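Local coordinates for putative gdp-fucose protein o-fucosyltransferase 1 (Caenorhabditis elegans, PDB 3ZY2) that is a putative protein O-fucosyltransferase of the GT-B clan that binds guanosine-5'-diphosphate at the C-terminal ends of parallel strands, at residues A[211-224]-A[322-336]. Numbering follows the deposited sequence.
Sequences KPFVAVHLRNDADW and MGRADLFVGNCVSTF. With GDP (guanosine-5'-diphosphate), chain C.
The imidazole of His217 carries Phe336 CD2 over one face, 3.4 Å from NE2, the two ring planes standing 40° apart; at its edge lie Ser334 OG and N7 of guanosine-5'-diphosphate. This is the nucleotide end of a Rossmann-like parallel sheet, as in GT-B proteins, where strands 213-218 and 327-330 run side by side. CG of His217 is anti to the backbone N (chi1 -178°), which carries the ring to the ligand: NE2 donates to N7 at 3.0 Å, while ND1 bonds Ser337. Trp224 CE3 lies close over one face of the Arg219 guanidinium, and the ribose O4' more loosely over the other. Its NE and NH2 grip two oxygens of the beta-phosphate, and NH1 pairs with Asp221 and Asp288. Ser334 OG donates to O1B at 2.7 Å and, as N-cap of helix 335-346, accepts a weak bond from Phe336 N; Thr335 N bonds O2B, and the helix N-terminus probably helps to balance the phosphate charge. Asn331 OD1 meets the edge of the Trp224 indole near CZ2, the amide plane turned 80° from the ring, while Val333 CG1 touches CH2. Along the strands, Ala215 N and O bond Leu327 O and Val329 N, and His217 N bonds Val329 O. Ala215 CB packs on Met322 CG of helix 315-324 and on Ala325 CB just beyond its end. At the far end Ala325 CA sits over a face of the Phe213 ring, 3.9 Å from its centroid. Beyond it, Asp326 OD1 takes Lys211 NZ and Phe213 N from opposite faces of its carboxylate, each at 2.9 Å.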
loop_
_atom_site.group_PDB
_atom_site.type_symbol
_atom_site.label_atom_id
_atom_site.label_comp_id
_atom_site.label_asym_id
_atom_site.label_seq_id
_atom_site.Cartn_x
_atom_site.Cartn_y
_atom_site.Cartn_z
ATOM N N LYS A 211 -19.503 -27.183 34.572
ATOM C CA LYS A 211 -18.348 -26.367 34.966
ATOM C C LYS A 211 -17.514 -27.054 36.046
ATOM O O LYS A 211 -18.028 -27.836 36.843
ATOM C CB LYS A 211 -18.828 -25.007 35.445
ATOM C CG LYS A 211 -19.326 -24.121 34.250
ATOM C CD LYS A 211 -20.003 -22.821 34.695
ATOM C CE LYS A 211 -19.005 -21.792 35.265
ATOM N NZ LYS A 211 -17.994 -21.363 34.252
ATOM N N PRO A 212 -16.201 -26.767 36.058
ATOM C CA PRO A 212 -15.496 -25.853 35.139
ATOM C C PRO A 212 -15.258 -26.507 33.787
ATOM O O PRO A 212 -15.127 -27.733 33.702
ATOM C CB PRO A 212 -14.161 -25.609 35.846
ATOM C CG PRO A 212 -13.955 -26.774 36.761
ATOM C CD PRO A 212 -15.311 -27.372 37.081
ATOM N N PHE A 213 -15.277 -25.709 32.725
ATOM C CA PHE A 213 -15.065 -26.268 31.374
ATOM C C PHE A 213 -13.864 -25.673 30.687
ATOM O O PHE A 213 -13.508 -24.498 30.905
ATOM C CB PHE A 213 -16.333 -26.225 30.466
ATOM C CG PHE A 213 -16.680 -24.866 29.884
ATOM C CD1 PHE A 213 -17.477 -23.971 30.596
ATOM C CD2 PHE A 213 -16.304 -24.535 28.579
ATOM C CE1 PHE A 213 -17.851 -22.741 30.029
ATOM C CE2 PHE A 213 -16.668 -23.296 28.000
ATOM C CZ PHE A 213 -17.447 -22.399 28.724
ATOM N N VAL A 214 -13.214 -26.522 29.899
ATOM C CA VAL A 214 -12.111 -26.108 29.031
ATOM C C VAL A 214 -12.700 -25.851 27.657
ATOM O O VAL A 214 -13.407 -26.701 27.137
ATOM C CB VAL A 214 -11.030 -27.218 28.876
ATOM C CG1 VAL A 214 -9.883 -26.743 27.981
ATOM C CG2 VAL A 214 -10.423 -27.606 30.222
ATOM N N ALA A 215 -12.435 -24.680 27.084
ATOM C CA ALA A 215 -12.787 -24.397 25.676
ATOM C C ALA A 215 -11.532 -24.403 24.847
ATOM O O ALA A 215 -10.508 -23.828 25.277
ATOM C CB ALA A 215 -13.487 -23.028 25.554
ATOM N N VAL A 216 -11.613 -25.017 23.673
ATOM C CA VAL A 216 -10.444 -25.110 22.772
ATOM C C VAL A 216 -10.816 -24.620 21.384
ATOM O O VAL A 216 -11.929 -24.850 20.923
ATOM C CB VAL A 216 -9.845 -26.546 22.697
ATOM C CG1 VAL A 216 -9.521 -27.054 24.087
ATOM C CG2 VAL A 216 -10.791 -27.493 21.962
ATOM N N HIS A 217 -9.866 -23.948 20.749
ATOM C CA HIS A 217 -9.978 -23.544 19.352
ATOM C C HIS A 217 -9.089 -24.411 18.481
ATOM O O HIS A 217 -7.874 -24.430 18.655
ATOM C CB HIS A 217 -9.591 -22.067 19.176
ATOM C CG HIS A 217 -9.740 -21.593 17.765
ATOM N ND1 HIS A 217 -8.834 -20.754 17.145
ATOM C CD2 HIS A 217 -10.698 -21.871 16.840
ATOM C CE1 HIS A 217 -9.236 -20.531 15.903
ATOM N NE2 HIS A 217 -10.359 -21.202 15.689
ATOM N N LEU A 218 -9.720 -25.180 17.587
ATOM C CA LEU A 218 -9.005 -26.057 16.666
ATOM C C LEU A 218 -9.077 -25.448 15.275
ATOM O O LEU A 218 -10.090 -25.554 14.585
ATOM C CB LEU A 218 -9.605 -27.471 16.676
ATOM C CG LEU A 218 -9.691 -28.146 18.056
ATOM C CD1 LEU A 218 -10.205 -29.591 17.923
ATOM C CD2 LEU A 218 -8.334 -28.118 18.837
ATOM N N ARG A 219 -7.997 -24.775 14.891
ATOM C CA ARG A 219 -7.889 -24.174 13.572
ATOM C C ARG A 219 -7.193 -25.222 12.711
ATOM O O ARG A 219 -6.005 -25.521 12.907
ATOM C CB ARG A 219 -7.046 -22.889 13.673
ATOM C CG ARG A 219 -6.978 -22.079 12.376
ATOM C CD ARG A 219 -8.260 -21.348 12.029
ATOM N NE ARG A 219 -7.959 -20.308 11.044
ATOM C CZ ARG A 219 -7.983 -20.480 9.730
ATOM N NH1 ARG A 219 -8.333 -21.650 9.213
ATOM N NH2 ARG A 219 -7.682 -19.479 8.923
ATOM N N ASN A 220 -7.933 -25.811 11.779
ATOM C CA ASN A 220 -7.396 -26.963 11.058
ATOM C C ASN A 220 -7.872 -27.198 9.628
ATOM O O ASN A 220 -7.678 -28.295 9.108
ATOM C CB ASN A 220 -7.534 -28.264 11.881
ATOM C CG ASN A 220 -8.959 -28.539 12.326
ATOM O OD1 ASN A 220 -9.932 -28.148 11.676
ATOM N ND2 ASN A 220 -9.083 -29.219 13.456
ATOM N N ASP A 221 -8.446 -26.186 8.978
ATOM C CA ASP A 221 -8.792 -26.358 7.553
ATOM C C ASP A 221 -7.541 -26.489 6.673
ATOM O O ASP A 221 -6.428 -26.232 7.129
ATOM C CB ASP A 221 -9.779 -25.291 7.059
ATOM C CG ASP A 221 -9.142 -23.927 6.831
ATOM O OD1 ASP A 221 -7.900 -23.769 6.904
ATOM O OD2 ASP A 221 -9.910 -22.986 6.554
ATOM N N ALA A 222 -7.727 -26.933 5.426
ATOM C CA ALA A 222 -6.599 -27.277 4.552
ATOM C C ALA A 222 -5.640 -26.116 4.283
ATOM O O ALA A 222 -4.422 -26.313 4.271
ATOM C CB ALA A 222 -7.106 -27.868 3.239
ATOM N N ASP A 223 -6.200 -24.923 4.081
ATOM C CA ASP A 223 -5.423 -23.695 3.844
ATOM C C ASP A 223 -4.537 -23.340 5.035
ATOM O O ASP A 223 -3.466 -22.757 4.871
ATOM C CB ASP A 223 -6.352 -22.502 3.574
ATOM C CG ASP A 223 -6.964 -22.516 2.173
ATOM O OD1 ASP A 223 -6.764 -23.491 1.400
ATOM O OD2 ASP A 223 -7.663 -21.525 1.848
ATOM N N TRP A 224 -5.003 -23.669 6.236
ATOM C CA TRP A 224 -4.242 -23.374 7.449
ATOM C C TRP A 224 -2.986 -24.220 7.540
ATOM O O TRP A 224 -1.909 -23.725 7.859
ATOM C CB TRP A 224 -5.097 -23.627 8.689
ATOM C CG TRP A 224 -4.411 -23.249 9.974
ATOM C CD1 TRP A 224 -3.823 -24.093 10.862
ATOM C CD2 TRP A 224 -4.202 -21.928 10.469
ATOM N NE1 TRP A 224 -3.289 -23.382 11.909
ATOM C CE2 TRP A 224 -3.514 -22.049 11.699
ATOM C CE3 TRP A 224 -4.560 -20.656 10.015
ATOM C CZ2 TRP A 224 -3.169 -20.942 12.474
ATOM C CZ3 TRP A 224 -4.222 -19.553 10.784
ATOM C CH2 TRP A 224 -3.534 -19.701 11.994
ATOM N N MET A 322 -16.052 -19.229 24.291
ATOM C CA MET A 322 -14.651 -19.380 24.683
ATOM C C MET A 322 -14.236 -18.269 25.633
ATOM O O MET A 322 -13.405 -18.498 26.518
ATOM C CB MET A 322 -13.748 -19.440 23.437
ATOM C CG MET A 322 -14.011 -20.686 22.557
ATOM S SD MET A 322 -12.795 -20.975 21.238
ATOM C CE MET A 322 -13.467 -19.789 20.081
ATOM N N GLY A 323 -14.790 -17.065 25.464
ATOM C CA GLY A 323 -14.457 -15.951 26.378
ATOM C C GLY A 323 -14.987 -16.205 27.783
ATOM O O GLY A 323 -14.429 -15.673 28.771
ATOM N N ARG A 324 -16.032 -17.036 27.890
ATOM C CA ARG A 324 -16.677 -17.357 29.184
ATOM C C ARG A 324 -16.129 -18.603 29.865
ATOM O O ARG A 324 -16.501 -18.892 31.015
ATOM C CB ARG A 324 -18.187 -17.535 28.985
ATOM C CG ARG A 324 -18.848 -16.224 28.565
ATOM C CD ARG A 324 -20.352 -16.389 28.294
ATOM N NE ARG A 324 -21.080 -16.453 29.546
ATOM C CZ ARG A 324 -21.547 -15.398 30.222
ATOM N NH1 ARG A 324 -21.395 -14.153 29.772
ATOM N NH2 ARG A 324 -22.175 -15.596 31.373
ATOM N N ALA A 325 -15.228 -19.315 29.191
ATOM C CA ALA A 325 -14.717 -20.604 29.673
ATOM C C ALA A 325 -13.919 -20.470 30.954
ATOM O O ALA A 325 -13.353 -19.425 31.217
ATOM C CB ALA A 325 -13.848 -21.267 28.595
ATOM N N ASP A 326 -13.850 -21.546 31.731
ATOM C CA ASP A 326 -12.968 -21.537 32.900
ATOM C C ASP A 326 -11.517 -21.530 32.476
ATOM O O ASP A 326 -10.704 -20.877 33.130
ATOM C CB ASP A 326 -13.319 -22.699 33.817
ATOM C CG ASP A 326 -14.759 -22.607 34.321
ATOM O OD1 ASP A 326 -15.695 -23.022 33.580
ATOM O OD2 ASP A 326 -14.973 -22.082 35.454
ATOM N N LEU A 327 -11.190 -22.221 31.393
ATOM C CA LEU A 327 -9.847 -22.197 30.790
ATOM C C LEU A 327 -10.012 -22.256 29.277
ATOM O O LEU A 327 -10.815 -23.040 28.785
ATOM C CB LEU A 327 -8.998 -23.386 31.246
ATOM C CG LEU A 327 -7.608 -23.470 30.584
ATOM C CD1 LEU A 327 -6.727 -22.291 31.032
ATOM C CD2 LEU A 327 -6.927 -24.793 30.890
ATOM N N PHE A 328 -9.288 -21.403 28.558
ATOM C CA PHE A 328 -9.259 -21.381 27.100
ATOM C C PHE A 328 -7.898 -21.886 26.644
ATOM O O PHE A 328 -6.881 -21.431 27.159
ATOM C CB PHE A 328 -9.447 -19.954 26.601
ATOM C CG PHE A 328 -9.148 -19.762 25.117
ATOM C CD1 PHE A 328 -9.806 -20.509 24.136
ATOM C CD2 PHE A 328 -8.227 -18.806 24.715
ATOM C CE1 PHE A 328 -9.520 -20.286 22.792
ATOM C CE2 PHE A 328 -7.947 -18.603 23.356
ATOM C CZ PHE A 328 -8.611 -19.336 22.393
ATOM N N VAL A 329 -7.901 -22.847 25.717
ATOM C CA VAL A 329 -6.657 -23.254 25.011
ATOM C C VAL A 329 -6.823 -22.889 23.546
ATOM O O VAL A 329 -7.687 -23.443 22.855
ATOM C CB VAL A 329 -6.319 -24.760 25.154
ATOM C CG1 VAL A 329 -4.893 -25.039 24.617
ATOM C CG2 VAL A 329 -6.418 -25.208 26.605
ATOM N N GLY A 330 -6.016 -21.940 23.078
ATOM C CA GLY A 330 -6.135 -21.470 21.703
ATOM C C GLY A 330 -4.999 -21.855 20.793
ATOM O O GLY A 330 -4.088 -22.595 21.202
ATOM N N ASN A 331 -5.082 -21.321 19.579
ATOM C CA ASN A 331 -4.025 -21.432 18.591
ATOM C C ASN A 331 -3.310 -20.098 18.547
ATOM O O ASN A 331 -3.909 -19.070 18.230
ATOM C CB ASN A 331 -4.628 -21.762 17.235
ATOM C CG ASN A 331 -3.577 -21.995 16.206
ATOM O OD1 ASN A 331 -2.803 -21.086 15.904
ATOM N ND2 ASN A 331 -3.492 -23.219 15.693
ATOM N N CYS A 332 -2.028 -20.122 18.879
ATOM C CA CYS A 332 -1.271 -18.892 19.010
ATOM C C CYS A 332 -1.169 -18.079 17.723
ATOM O O CYS A 332 -1.036 -16.852 17.772
ATOM C CB CYS A 332 0.113 -19.227 19.500
ATOM S SG CYS A 332 1.123 -17.756 19.623
ATOM N N VAL A 333 -1.202 -18.746 16.578
ATOM C CA VAL A 333 -1.049 -18.031 15.301
ATOM C C VAL A 333 -2.369 -17.400 14.842
ATOM O O VAL A 333 -2.404 -16.425 14.105
ATOM C CB VAL A 333 -0.431 -18.967 14.202
ATOM C CG1 VAL A 333 -0.302 -18.249 12.868
ATOM C CG2 VAL A 333 0.896 -19.485 14.674
ATOM N N SER A 334 -3.480 -17.939 15.309
ATOM C CA SER A 334 -4.763 -17.502 14.790
ATOM C C SER A 334 -5.230 -16.173 15.388
ATOM O O SER A 334 -5.340 -16.022 16.628
ATOM C CB SER A 334 -5.799 -18.574 15.061
ATOM O OG SER A 334 -7.090 -18.107 14.750
ATOM N N THR A 335 -5.585 -15.237 14.517
ATOM C CA THR A 335 -6.175 -13.980 14.994
ATOM C C THR A 335 -7.590 -14.172 15.553
ATOM O O THR A 335 -8.100 -13.312 16.276
ATOM C CB THR A 335 -6.215 -12.865 13.928
ATOM O OG1 THR A 335 -7.062 -13.273 12.842
ATOM C CG2 THR A 335 -4.809 -12.573 13.426
ATOM N N PHE A 336 -8.221 -15.294 15.204
ATOM C CA PHE A 336 -9.517 -15.662 15.756
ATOM C C PHE A 336 -9.348 -16.050 17.243
ATOM O O PHE A 336 -10.053 -15.543 18.124
ATOM C CB PHE A 336 -10.099 -16.778 14.879
ATOM C CG PHE A 336 -11.533 -17.117 15.155
ATOM C CD1 PHE A 336 -12.562 -16.438 14.487
ATOM C CD2 PHE A 336 -11.864 -18.180 15.996
ATOM C CE1 PHE A 336 -13.904 -16.779 14.721
ATOM C CE2 PHE A 336 -13.213 -18.546 16.210
ATOM C CZ PHE A 336 -14.218 -17.853 15.576
HETATM P PB GDP C . -7.180 -16.598 11.300
HETATM O O1B GDP C . -7.612 -17.716 12.176
HETATM O O2B GDP C . -6.302 -15.354 11.650
HETATM O O3B GDP C . -7.569 -16.767 9.708
HETATM O O3A GDP C . -8.735 -15.972 11.683
HETATM P PA GDP C . -9.715 -14.996 10.664
HETATM O O1A GDP C . -10.925 -15.071 11.916
HETATM O O2A GDP C . -9.289 -13.861 10.121
HETATM O "O5'" GDP C . -9.791 -16.353 9.494
HETATM C "C5'" GDP C . -10.495 -17.106 10.273
HETATM C "C4'" GDP C . -11.615 -17.773 9.942
HETATM O "O4'" GDP C . -11.994 -19.047 9.606
HETATM C "C3'" GDP C . -12.515 -17.272 10.873
HETATM O "O3'" GDP C . -13.496 -15.843 10.775
HETATM C "C2'" GDP C . -14.425 -18.337 10.698
HETATM O "O2'" GDP C . -14.959 -17.756 9.593
HETATM C "C1'" GDP C . -13.500 -19.509 10.419
HETATM N N9 GDP C . -13.173 -19.982 11.568
HETATM C C8 GDP C . -11.506 -20.047 12.308
HETATM N N7 GDP C . -12.085 -20.609 13.322
HETATM C C5 GDP C . -13.294 -20.920 13.573
HETATM C C6 GDP C . -14.456 -21.614 14.664
HETATM O O6 GDP C . -13.879 -21.943 15.593
HETATM N N1 GDP C . -15.403 -21.537 14.157
HETATM C C2 GDP C . -16.037 -21.180 13.149
HETATM N N2 GDP C . -16.992 -21.209 12.866
HETATM N N3 GDP C . -15.401 -20.492 11.880
HETATM C C4 GDP C . -14.003 -20.426 12.236
HETATM O O HOH W 1 -19.042 -19.939 32.015
HETATM O O HOH W 2 -5.691 -24.965 16.833
#